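Local coordinates for COG0778: Nitroreductase (Streptococcus pneumoniae, PDB 2B67), which binds flavin mononucleotide in a two-subunit assembly and, as a nitroreductase family member, probably catalyses flavin-dependent, NAD(P)H-driven reductions, at residues F69-S74 against N154-F159; A61-G66 against S162-V167; N141-L146 against L178-G183; K22-K27 against A75-A80. One frame throughout, in Å; residues are numbered along the deposited sequence.

Interaction 1. Residues F69-S74 against N154-F159; sequences FEQVSS and NIILGF
Gln71 and Val72 on helix 69-74 look onto Asn154 and Ile156 of strand 154-156, the two axes passing 10.8 Å apart with their directions 124° from parallel. The backbones never meet; the nearest CA atoms, those of Gln71 and Asn154, are 8.7 Å apart, so side chains bridge the gap. Gln71 reaches furthest: its CG lies beside the backbone N (chi1 -69°) and the chain runs out straight from there, carrying the amide across to the strand. There the Gln71 amide lies nearly coplanar with that of Asn154, their planes 20° apart. This is the flavin pocket of the nitroreductase fold, an alpha-beta sandwich in which the strand leads straight into flavin-binding backbone. The NE2 of Gln71 gives a hydrogen bond to O2 of the flavin mononucleotide, and beyond the strand Gly158 N bonds to its O4; both grips fall on carbonyl oxygens of the isoalloxazine ring. Gly158 sits at the centre of an inverse gamma turn, and its own O takes a hydrogen bond from Asn68 ND2. Behind the amide pair the contact turns apolar. The CD1 methyl of Ile156 sits 3.9 Å from Val72 CG2 and also 3.9 Å from Gln71 OE1, so this one methyl touches both helix residues. On its other side, Val72 packs against Leu60 and Ala61 of helix 57-61.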
loop_
_atom_site.group_PDB
_atom_site.type_symbol
_atom_site.label_atom_id
_atom_site.label_comp_id
_atom_site.label_asym_id
_atom_site.label_seq_id
_atom_site.Cartn_x
_atom_site.Cartn_y
_atom_site.Cartn_z
ATOM N N PHE A 69 14.157 10.169 15.211
ATOM C CA PHE A 69 15.281 11.081 15.054
ATOM C C PHE A 69 16.583 10.307 14.804
ATOM O O PHE A 69 17.328 10.612 13.872
ATOM C CB PHE A 69 15.454 12.034 16.262
ATOM C CG PHE A 69 16.687 12.878 16.158
ATOM C CD1 PHE A 69 16.713 13.990 15.323
ATOM C CD2 PHE A 69 17.853 12.540 16.870
ATOM C CE1 PHE A 69 17.857 14.749 15.182
ATOM C CE2 PHE A 69 19.001 13.289 16.739
ATOM C CZ PHE A 69 19.009 14.400 15.899
ATOM N N GLU A 70 16.863 9.307 15.635
ATOM C CA GLU A 70 18.096 8.540 15.451
ATOM C C GLU A 70 18.078 7.696 14.171
ATOM O O GLU A 70 19.108 7.519 13.520
ATOM C CB GLU A 70 18.342 7.647 16.653
ATOM C CG GLU A 70 19.021 8.389 17.822
ATOM C CD GLU A 70 18.048 9.048 18.765
ATOM O OE1 GLU A 70 16.806 8.972 18.549
ATOM O OE2 GLU A 70 18.537 9.658 19.738
ATOM N N GLN A 71 16.912 7.165 13.813
ATOM C CA GLN A 71 16.801 6.341 12.599
ATOM C C GLN A 71 17.122 7.148 11.348
ATOM O O GLN A 71 17.943 6.735 10.531
ATOM C CB GLN A 71 15.415 5.693 12.503
ATOM C CG GLN A 71 15.175 4.616 13.578
ATOM C CD GLN A 71 13.774 4.039 13.510
ATOM O OE1 GLN A 71 13.333 3.583 12.446
ATOM N NE2 GLN A 71 13.063 4.053 14.648
ATOM N N VAL A 72 16.502 8.310 11.211
ATOM C CA VAL A 72 16.750 9.131 10.054
ATOM C C VAL A 72 18.189 9.709 10.045
ATOM O O VAL A 72 18.802 9.838 8.972
ATOM C CB VAL A 72 15.677 10.223 9.872
ATOM C CG1 VAL A 72 15.929 11.014 8.570
ATOM C CG2 VAL A 72 14.283 9.591 9.831
ATOM N N SER A 73 18.732 10.036 11.219
ATOM C CA SER A 73 20.123 10.570 11.292
ATOM C C SER A 73 21.148 9.548 10.866
ATOM O O SER A 73 22.107 9.909 10.166
ATOM C CB SER A 73 20.501 11.008 12.714
ATOM O OG SER A 73 19.745 12.114 13.133
ATOM N N SER A 74 20.963 8.298 11.284
ATOM C CA SER A 74 21.940 7.251 10.990
ATOM C C SER A 74 21.810 6.640 9.614
ATOM O O SER A 74 22.828 6.409 8.963
ATOM C CB SER A 74 21.881 6.145 12.024
ATOM O OG SER A 74 22.315 6.644 13.269
ATOM N N ASN A 154 12.933 0.861 6.966
ATOM C CA ASN A 154 11.792 0.998 7.863
ATOM C C ASN A 154 10.882 2.114 7.331
ATOM O O ASN A 154 11.389 3.123 6.846
ATOM C CB ASN A 154 12.271 1.326 9.270
ATOM C CG ASN A 154 11.198 1.182 10.308
ATOM O OD1 ASN A 154 11.232 1.853 11.327
ATOM N ND2 ASN A 154 10.245 0.301 10.066
ATOM N N ILE A 155 9.556 1.939 7.431
ATOM C CA ILE A 155 8.583 2.947 6.997
ATOM C C ILE A 155 8.252 3.765 8.261
ATOM O O ILE A 155 7.926 3.188 9.313
ATOM C CB ILE A 155 7.313 2.241 6.423
ATOM C CG1 ILE A 155 7.651 1.510 5.120
ATOM C CG2 ILE A 155 6.167 3.216 6.173
ATOM C CD1 ILE A 155 6.669 0.436 4.710
ATOM N N ILE A 156 8.381 5.087 8.173
ATOM C CA ILE A 156 8.200 5.969 9.312
ATOM C C ILE A 156 7.086 6.926 8.946
ATOM O O ILE A 156 7.120 7.586 7.897
ATOM C CB ILE A 156 9.522 6.779 9.642
ATOM C CG1 ILE A 156 10.597 5.845 10.201
ATOM C CG2 ILE A 156 9.271 7.927 10.584
ATOM C CD1 ILE A 156 12.009 6.498 10.173
ATOM N N LEU A 157 6.092 6.963 9.812
ATOM C CA LEU A 157 5.006 7.892 9.713
ATOM C C LEU A 157 5.103 8.980 10.794
ATOM O O LEU A 157 4.488 10.045 10.672
ATOM C CB LEU A 157 3.706 7.099 9.859
ATOM C CG LEU A 157 2.367 7.743 9.523
ATOM C CD1 LEU A 157 2.455 8.626 8.274
ATOM C CD2 LEU A 157 1.316 6.650 9.359
ATOM N N GLY A 158 5.879 8.730 11.848
ATOM C CA GLY A 158 6.052 9.726 12.938
ATOM C C GLY A 158 7.082 10.824 12.642
ATOM O O GLY A 158 8.260 10.756 13.089
ATOM N N PHE A 159 6.642 11.829 11.876
ATOM C CA PHE A 159 7.455 12.966 11.511
ATOM C C PHE A 159 6.524 14.129 11.216
ATOM O O PHE A 159 5.305 13.939 11.033
ATOM C CB PHE A 159 8.385 12.677 10.301
ATOM C CG PHE A 159 7.652 12.388 9.025
ATOM C CD1 PHE A 159 7.150 11.114 8.761
ATOM C CD2 PHE A 159 7.465 13.383 8.073
ATOM C CE1 PHE A 159 6.467 10.843 7.534
ATOM C CE2 PHE A 159 6.802 13.113 6.872
ATOM C CZ PHE A 159 6.304 11.847 6.610
#

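Interaction 2. Residues A61-G66 against S162-V167; sequences AKLAYG and SKVNEV
Leu63 carries this contact with helix 162-167, and its CB already points at the helix, from a backbone whose nearest neighbour across the contact, CA to CA, is Lys163. CG stands beside the backbone N (chi1 -55°), and the two methyls then part to meet different residues. CD2 goes to the aliphatic part of Lys163, 3.6 Å from its CB and 3.8 Å from its CD; the lysine chain runs on extended, and its end leads away from Leu63. CD1 settles between two valines three residues apart on the helix, 3.8 Å from Val164 CG2 and 3.9 Å from Val167 CG2, and it also lies close to the Val164 backbone at CA. Leu63 belongs to a type I beta turn, Ala61 to Ala64, closed by Ala64 N bonding to Ala61 O at 3.0 Å; the turn follows helix 57-61 and leads toward helix 68-74, so the leucine joins this connection to helix 161-168. Backbone hydrogen bonds between Leu63 and Asp160 and between Tyr65 and Gly158 tie the turn and the residues after it to the chain just ahead of that helix. Farther in, Val164 rests on Phe159, Pro176 and Phe82, while the Lys163 side is exposed.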
loop_
_atom_site.group_PDB
_atom_site.type_symbol
_atom_site.label_atom_id
_atom_site.label_comp_id
_atom_site.label_asym_id
_atom_site.label_seq_id
_atom_site.Cartn_x
_atom_site.Cartn_y
_atom_site.Cartn_z
ATOM N N ALA A 61 16.105 14.722 9.660
ATOM C CA ALA A 61 15.973 14.014 10.918
ATOM C C ALA A 61 15.393 14.878 12.040
ATOM O O ALA A 61 14.739 14.346 12.942
ATOM C CB ALA A 61 17.333 13.459 11.351
ATOM N N LYS A 62 15.644 16.187 11.994
ATOM C CA LYS A 62 15.083 17.141 12.993
ATOM C C LYS A 62 13.574 17.200 12.960
ATOM O O LYS A 62 12.955 17.698 13.930
ATOM C CB LYS A 62 15.623 18.552 12.769
ATOM C CG LYS A 62 17.113 18.674 12.978
ATOM C CD LYS A 62 17.540 20.106 12.717
ATOM C CE LYS A 62 19.042 20.205 12.779
ATOM N NZ LYS A 62 19.466 21.493 12.153
ATOM N N LEU A 63 12.979 16.677 11.867
ATOM C CA LEU A 63 11.508 16.608 11.705
ATOM C C LEU A 63 10.869 15.311 12.222
ATOM O O LEU A 63 9.635 15.154 12.256
ATOM C CB LEU A 63 11.144 16.789 10.239
ATOM C CG LEU A 63 11.658 18.038 9.537
ATOM C CD1 LEU A 63 11.016 18.055 8.187
ATOM C CD2 LEU A 63 11.372 19.350 10.336
ATOM N N ALA A 64 11.719 14.371 12.609
ATOM C CA ALA A 64 11.252 13.037 13.014
ATOM C C ALA A 64 10.999 13.001 14.523
ATOM O O ALA A 64 11.785 13.575 15.286
ATOM C CB ALA A 64 12.316 11.978 12.615
ATOM N N TYR A 65 9.948 12.314 14.964
ATOM C CA TYR A 65 9.618 12.254 16.397
ATOM C C TYR A 65 10.338 11.110 17.129
ATOM O O TYR A 65 10.604 10.063 16.535
ATOM C CB TYR A 65 8.115 12.022 16.615
ATOM C CG TYR A 65 7.146 12.966 15.910
ATOM C CD1 TYR A 65 5.947 12.479 15.385
ATOM C CD2 TYR A 65 7.415 14.313 15.790
ATOM C CE1 TYR A 65 5.062 13.312 14.734
ATOM C CE2 TYR A 65 6.536 15.156 15.150
ATOM C CZ TYR A 65 5.362 14.638 14.624
ATOM O OH TYR A 65 4.462 15.490 14.024
ATOM N N GLY A 66 10.600 11.300 18.427
ATOM C CA GLY A 66 11.099 10.209 19.275
ATOM C C GLY A 66 12.331 9.544 18.680
ATOM O O GLY A 66 13.214 10.218 18.153
ATOM N N SER A 162 4.477 19.009 8.004
ATOM C CA SER A 162 4.335 20.423 7.626
ATOM C C SER A 162 5.667 21.099 7.274
ATOM O O SER A 162 5.697 22.179 6.659
ATOM C CB SER A 162 3.651 21.203 8.763
ATOM O OG SER A 162 4.516 21.398 9.883
ATOM N N LYS A 163 6.790 20.495 7.636
ATOM C CA LYS A 163 8.066 21.173 7.309
ATOM C C LYS A 163 8.867 20.472 6.224
ATOM O O LYS A 163 9.931 20.975 5.804
ATOM C CB LYS A 163 8.946 21.358 8.569
ATOM C CG LYS A 163 8.363 22.322 9.608
ATOM C CD LYS A 163 9.260 22.421 10.853
ATOM C CE LYS A 163 8.714 23.479 11.839
ATOM N NZ LYS A 163 9.440 23.395 13.163
ATOM N N VAL A 164 8.383 19.308 5.796
ATOM C CA VAL A 164 9.179 18.443 4.924
ATOM C C VAL A 164 9.434 19.084 3.560
ATOM O O VAL A 164 10.558 18.988 3.037
ATOM C CB VAL A 164 8.585 16.993 4.723
ATOM C CG1 VAL A 164 9.468 16.219 3.754
ATOM C CG2 VAL A 164 8.553 16.201 6.038
ATOM N N ASN A 165 8.413 19.731 2.987
ATOM C CA ASN A 165 8.568 20.353 1.662
ATOM C C ASN A 165 9.646 21.408 1.702
ATOM O O ASN A 165 10.453 21.495 0.793
ATOM C CB ASN A 165 7.271 21.010 1.176
ATOM C CG ASN A 165 6.262 20.004 0.660
ATOM O OD1 ASN A 165 6.131 19.790 -0.555
ATOM N ND2 ASN A 165 5.523 19.411 1.573
ATOM N N GLU A 166 9.623 22.221 2.750
ATOM C CA GLU A 166 10.582 23.301 2.956
ATOM C C GLU A 166 12.005 22.751 3.112
ATOM O O GLU A 166 12.895 23.104 2.351
ATOM C CB GLU A 166 10.137 24.093 4.190
ATOM C CG GLU A 166 11.048 25.189 4.666
ATOM C CD GLU A 166 10.359 26.086 5.687
ATOM O OE1 GLU A 166 10.408 27.333 5.484
ATOM O OE2 GLU A 166 9.741 25.560 6.671
ATOM N N VAL A 167 12.200 21.840 4.066
ATOM C CA VAL A 167 13.487 21.185 4.292
ATOM C C VAL A 167 14.059 20.476 3.047
ATOM O O VAL A 167 15.243 20.587 2.756
ATOM C CB VAL A 167 13.385 20.219 5.497
ATOM C CG1 VAL A 167 14.628 19.383 5.671
ATOM C CG2 VAL A 167 13.096 21.010 6.784
#

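Interaction 3. Residues N141-L146 against L178-G183; sequences NLVLAL and LLITVG
Helix 124-148 lies against the antiparallel sheet of this alpha-beta sandwich, and here its 141-146 part runs along strand 178-183, directions only 5° apart and axes 10.7 Å from each other. Leu142, Val143 and Leu146 form the helix side; Ile180 and Val182, two apart on the strand and so on the same sheet face, form the other. Ile180 serves two partners with two branches. Its CG1 meets Leu142 CD2 at 4.1 Å, while CG2 meets Val143 CG1 at 4.0 Å, the valine side chain lying across it at about a right angle. Val143 reaches it because CG1 sits beside the backbone N (chi1 -60°), which puts CG2 between N and the carbonyl carbon. Further along, Leu146 lies across Val182, again nearly perpendicular: CD1 comes within 3.8 Å of Val182 CG2, and both leucine methyls lie 4.1 Å from Val182 CG1. Helix 26-36 adds to the same packing, with Ala32 touching Leu142 and Leu146. Away from the strand, Leu144 and Ala145 pack on Phe6 of the second subunit, so the helix is sandwiched between the sheet and that subunit. No hydrogen bond crosses between the two segments; all five touching residues are buried and meet through methyl and methylene groups of branched aliphatic side chains, which implies that helix and strand are held together by hydrophobic burial and shape rather than by directional bonds.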
loop_
_atom_site.group_PDB
_atom_site.type_symbol
_atom_site.label_atom_id
_atom_site.label_comp_id
_atom_site.label_asym_id
_atom_site.label_seq_id
_atom_site.Cartn_x
_atom_site.Cartn_y
_atom_site.Cartn_z
ATOM N N ASN A 141 5.777 -2.197 -2.258
ATOM C CA ASN A 141 6.538 -2.759 -3.387
ATOM C C ASN A 141 8.018 -2.337 -3.244
ATOM O O ASN A 141 8.927 -3.146 -3.453
ATOM C CB ASN A 141 5.932 -2.300 -4.730
ATOM C CG ASN A 141 6.007 -3.385 -5.819
ATOM O OD1 ASN A 141 6.098 -4.578 -5.525
ATOM N ND2 ASN A 141 5.949 -2.971 -7.072
ATOM N N LEU A 142 8.219 -1.093 -2.802
ATOM C CA LEU A 142 9.574 -0.526 -2.590
ATOM C C LEU A 142 10.372 -1.248 -1.498
ATOM O O LEU A 142 11.545 -1.588 -1.703
ATOM C CB LEU A 142 9.482 0.956 -2.241
ATOM C CG LEU A 142 10.797 1.638 -1.829
ATOM C CD1 LEU A 142 11.829 1.502 -2.962
ATOM C CD2 LEU A 142 10.549 3.114 -1.442
ATOM N N VAL A 143 9.751 -1.468 -0.337
ATOM C CA VAL A 143 10.477 -2.156 0.728
ATOM C C VAL A 143 10.809 -3.612 0.367
ATOM O O VAL A 143 11.880 -4.149 0.763
ATOM C CB VAL A 143 9.830 -2.015 2.135
ATOM C CG1 VAL A 143 9.754 -0.548 2.563
ATOM C CG2 VAL A 143 8.500 -2.680 2.215
ATOM N N LEU A 144 9.899 -4.248 -0.380
ATOM C CA LEU A 144 10.137 -5.609 -0.873
ATOM C C LEU A 144 11.256 -5.642 -1.892
ATOM O O LEU A 144 12.130 -6.531 -1.833
ATOM C CB LEU A 144 8.861 -6.239 -1.462
ATOM C CG LEU A 144 7.796 -6.577 -0.415
ATOM C CD1 LEU A 144 6.452 -6.849 -1.147
ATOM C CD2 LEU A 144 8.242 -7.760 0.413
ATOM N N ALA A 145 11.253 -4.662 -2.801
ATOM C CA ALA A 145 12.330 -4.560 -3.779
ATOM C C ALA A 145 13.703 -4.352 -3.104
ATOM O O ALA A 145 14.689 -4.945 -3.511
ATOM C CB ALA A 145 12.030 -3.471 -4.861
ATOM N N LEU A 146 13.757 -3.523 -2.067
ATOM C CA LEU A 146 14.984 -3.305 -1.277
ATOM C C LEU A 146 15.439 -4.594 -0.600
ATOM O O LEU A 146 16.644 -4.977 -0.653
ATOM C CB LEU A 146 14.738 -2.215 -0.213
ATOM C CG LEU A 146 14.650 -0.780 -0.785
ATOM C CD1 LEU A 146 14.185 0.269 0.249
ATOM C CD2 LEU A 146 15.965 -0.354 -1.448
ATOM N N LEU A 178 5.315 9.496 3.818
ATOM C CA LEU A 178 6.118 8.503 4.581
ATOM C C LEU A 178 7.591 8.816 4.393
ATOM O O LEU A 178 7.998 9.283 3.314
ATOM C CB LEU A 178 5.927 7.081 3.971
ATOM C CG LEU A 178 4.639 6.278 4.126
ATOM C CD1 LEU A 178 4.720 4.939 3.365
ATOM C CD2 LEU A 178 4.285 6.044 5.618
ATOM N N LEU A 179 8.391 8.491 5.405
ATOM C CA LEU A 179 9.843 8.443 5.261
ATOM C C LEU A 179 10.231 6.970 5.324
ATOM O O LEU A 179 9.798 6.255 6.218
ATOM C CB LEU A 179 10.575 9.230 6.382
ATOM C CG LEU A 179 10.195 10.706 6.597
ATOM C CD1 LEU A 179 11.109 11.348 7.668
ATOM C CD2 LEU A 179 10.241 11.530 5.267
ATOM N N ILE A 180 11.042 6.529 4.379
ATOM C CA ILE A 180 11.520 5.156 4.334
ATOM C C ILE A 180 13.009 5.231 4.526
ATOM O O ILE A 180 13.718 5.674 3.604
ATOM C CB ILE A 180 11.340 4.488 2.935
ATOM C CG1 ILE A 180 10.031 4.897 2.245
ATOM C CG2 ILE A 180 11.570 2.980 3.043
ATOM C CD1 ILE A 180 8.911 4.084 2.520
ATOM N N THR A 181 13.492 4.797 5.683
ATOM C CA THR A 181 14.935 4.721 5.885
ATOM C C THR A 181 15.504 3.521 5.158
ATOM O O THR A 181 14.856 2.484 5.055
ATOM C CB THR A 181 15.300 4.631 7.357
ATOM O OG1 THR A 181 14.565 3.551 7.961
ATOM C CG2 THR A 181 14.981 6.009 8.066
ATOM N N VAL A 182 16.724 3.666 4.654
ATOM C CA VAL A 182 17.326 2.613 3.827
ATOM C C VAL A 182 18.744 2.347 4.278
ATOM O O VAL A 182 19.533 3.279 4.454
ATOM C CB VAL A 182 17.277 2.958 2.330
ATOM C CG1 VAL A 182 17.769 1.758 1.512
ATOM C CG2 VAL A 182 15.808 3.291 1.917
ATOM N N GLY A 183 19.048 1.083 4.526
ATOM C CA GLY A 183 20.386 0.723 4.942
ATOM C C GLY A 183 20.506 -0.735 5.261
ATOM O O GLY A 183 19.518 -1.475 5.314
#

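Interaction 4. Residues K22-K27 against A75-A80; sequences KLVDPK and APVTIA
Val24 meets Pro76 and Val77 with separate parts of one side chain, and its chi1 of 172° sets the division: CG1 is anti to the backbone N, while CG2 is anti to the carbonyl carbon and points to the proline. Val77 adopts the same rotamer (chi1 175°), which brings its CG2 to the near side. That methyl lies 4.0 Å from Val24 CB and 4.2 Å from Val24 CG1, the two valine side chains crossing at about a right angle. Val24 CG2, for its part, rests on the proline ring, 4.0 Å from Pro76 CG and 4.1 Å from Pro76 CB. The edge of this patch is backbone: the carbonyl oxygen of Lys22 lies 3.9 Å from Pro76 CG, a van der Waals contact. In the fold, the contact joins the run leading into helix 26-36 to the start of strand 77-84, a central strand of the antiparallel sheet, where Pro76 links the end of helix 68-74 to the strand. Asp25 is the N-cap of helix 26-36. Its OD1 accepts from Lys27 N at 3.1 Å with an N-H...O angle of 155°, the donor standing well above the carboxylate plane; the Asp25 CB points away from the strand, so capping and packing use different sides of the chain. Around the valine, Val24 O takes a hydrogen bond from Arg54 NH2, and Tyr184 packs on its side chain while also forming a cation-pi pair with Lys22. Arg54 touches Val77 and Pro26 as well.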
loop_
_atom_site.group_PDB
_atom_site.type_symbol
_atom_site.label_atom_id
_atom_site.label_comp_id
_atom_site.label_asym_id
_atom_site.label_seq_id
_atom_site.Cartn_x
_atom_site.Cartn_y
_atom_site.Cartn_z
ATOM N N LYS A 22 27.856 0.260 6.145
ATOM C CA LYS A 22 27.967 -0.113 4.739
ATOM C C LYS A 22 27.213 0.885 3.854
ATOM O O LYS A 22 26.063 1.267 4.142
ATOM C CB LYS A 22 27.435 -1.550 4.480
ATOM C CG LYS A 22 27.581 -1.990 2.998
ATOM C CD LYS A 22 27.137 -3.424 2.756
ATOM C CE LYS A 22 27.181 -3.766 1.286
ATOM N NZ LYS A 22 26.594 -5.130 1.047
ATOM N N LEU A 23 27.876 1.265 2.760
ATOM C CA LEU A 23 27.393 2.262 1.860
ATOM C C LEU A 23 26.224 1.684 1.028
ATOM O O LEU A 23 26.211 0.497 0.712
ATOM C CB LEU A 23 28.556 2.729 0.965
ATOM C CG LEU A 23 29.787 3.411 1.605
ATOM C CD1 LEU A 23 30.778 3.794 0.531
ATOM C CD2 LEU A 23 29.349 4.661 2.386
ATOM N N VAL A 24 25.226 2.511 0.720
ATOM C CA VAL A 24 24.117 2.064 -0.099
ATOM C C VAL A 24 24.297 2.653 -1.488
ATOM O O VAL A 24 24.234 3.859 -1.648
ATOM C CB VAL A 24 22.724 2.478 0.490
ATOM C CG1 VAL A 24 21.599 2.156 -0.534
ATOM C CG2 VAL A 24 22.476 1.784 1.822
ATOM N N ASP A 25 24.513 1.782 -2.473
ATOM C CA ASP A 25 24.823 2.136 -3.870
ATOM C C ASP A 25 23.589 2.793 -4.508
ATOM O O ASP A 25 22.535 2.170 -4.535
ATOM C CB ASP A 25 25.159 0.824 -4.605
ATOM C CG ASP A 25 25.804 1.026 -5.980
ATOM O OD1 ASP A 25 25.676 2.081 -6.624
ATOM O OD2 ASP A 25 26.445 0.056 -6.438
ATOM N N PRO A 26 23.707 4.070 -4.967
ATOM C CA PRO A 26 22.594 4.711 -5.693
ATOM C C PRO A 26 22.064 3.939 -6.892
ATOM O O PRO A 26 20.903 4.105 -7.220
ATOM C CB PRO A 26 23.149 6.078 -6.115
ATOM C CG PRO A 26 24.652 5.992 -5.888
ATOM C CD PRO A 26 24.851 4.984 -4.799
ATOM N N LYS A 27 22.873 3.080 -7.519
ATOM C CA LYS A 27 22.351 2.180 -8.570
ATOM C C LYS A 27 21.285 1.208 -8.015
ATOM O O LYS A 27 20.277 0.957 -8.671
ATOM C CB LYS A 27 23.460 1.396 -9.300
ATOM C CG LYS A 27 24.654 2.247 -9.788
ATOM C CD LYS A 27 24.292 3.307 -10.854
ATOM C CE LYS A 27 24.921 3.003 -12.238
ATOM N NZ LYS A 27 26.192 3.761 -12.504
ATOM N N ALA A 75 20.573 6.370 9.174
ATOM C CA ALA A 75 20.361 5.664 7.909
ATOM C C ALA A 75 21.145 6.334 6.777
ATOM O O ALA A 75 21.087 7.541 6.619
ATOM C CB ALA A 75 18.884 5.557 7.567
ATOM N N PRO A 76 21.911 5.540 5.997
ATOM C CA PRO A 76 22.714 6.155 4.925
ATOM C C PRO A 76 21.798 6.904 3.935
ATOM O O PRO A 76 22.201 7.901 3.329
ATOM C CB PRO A 76 23.369 4.947 4.245
ATOM C CG PRO A 76 23.278 3.842 5.188
ATOM C CD PRO A 76 22.085 4.066 6.054
ATOM N N VAL A 77 20.567 6.411 3.791
ATOM C CA VAL A 77 19.614 6.968 2.842
ATOM C C VAL A 77 18.248 7.001 3.500
ATOM O O VAL A 77 17.899 6.077 4.226
ATOM C CB VAL A 77 19.522 6.103 1.537
ATOM C CG1 VAL A 77 18.427 6.631 0.579
ATOM C CG2 VAL A 77 20.845 6.045 0.851
ATOM N N THR A 78 17.486 8.055 3.210
ATOM C CA THR A 78 16.064 8.126 3.522
ATOM C C THR A 78 15.334 8.564 2.258
ATOM O O THR A 78 15.753 9.478 1.560
ATOM C CB THR A 78 15.726 9.099 4.668
ATOM O OG1 THR A 78 16.333 8.638 5.877
ATOM C CG2 THR A 78 14.161 9.203 4.879
ATOM N N ILE A 79 14.251 7.866 1.961
ATOM C CA ILE A 79 13.472 8.148 0.776
ATOM C C ILE A 79 12.230 8.762 1.320
ATOM O O ILE A 79 11.502 8.099 2.069
ATOM C CB ILE A 79 13.131 6.859 -0.018
ATOM C CG1 ILE A 79 14.403 6.247 -0.601
ATOM C CG2 ILE A 79 12.159 7.191 -1.139
ATOM C CD1 ILE A 79 14.292 4.777 -1.001
ATOM N N ALA A 80 12.015 10.037 1.013
ATOM C CA ALA A 80 10.751 10.670 1.319
ATOM C C ALA A 80 9.761 10.404 0.193
ATOM O O ALA A 80 9.981 10.836 -0.925
ATOM C CB ALA A 80 10.944 12.181 1.531
#

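Interactions 1 and 3 are fully buried, whereas 2 and 4 are partly exposed, their centres about 18 Å apart. Three of the four share one sheet: strand 174-183 of interaction 3 sits between strand 152-156 of interaction 1 and strand 77-84 of interaction 4, with backbone hydrogen bonds probable on both sides. Interaction 2 uses none of these strands; its helix 161-168 follows strand 152-156 in the chain, and interaction 1 is nested inside the loop it closes. Chemistry follows place: in interaction 1 the Gln71 amide serves the flavin beside a small apolar contact, interaction 3 is purely aliphatic, and the outer two mix valine or leucine packing with a lysine chain or a proline ring.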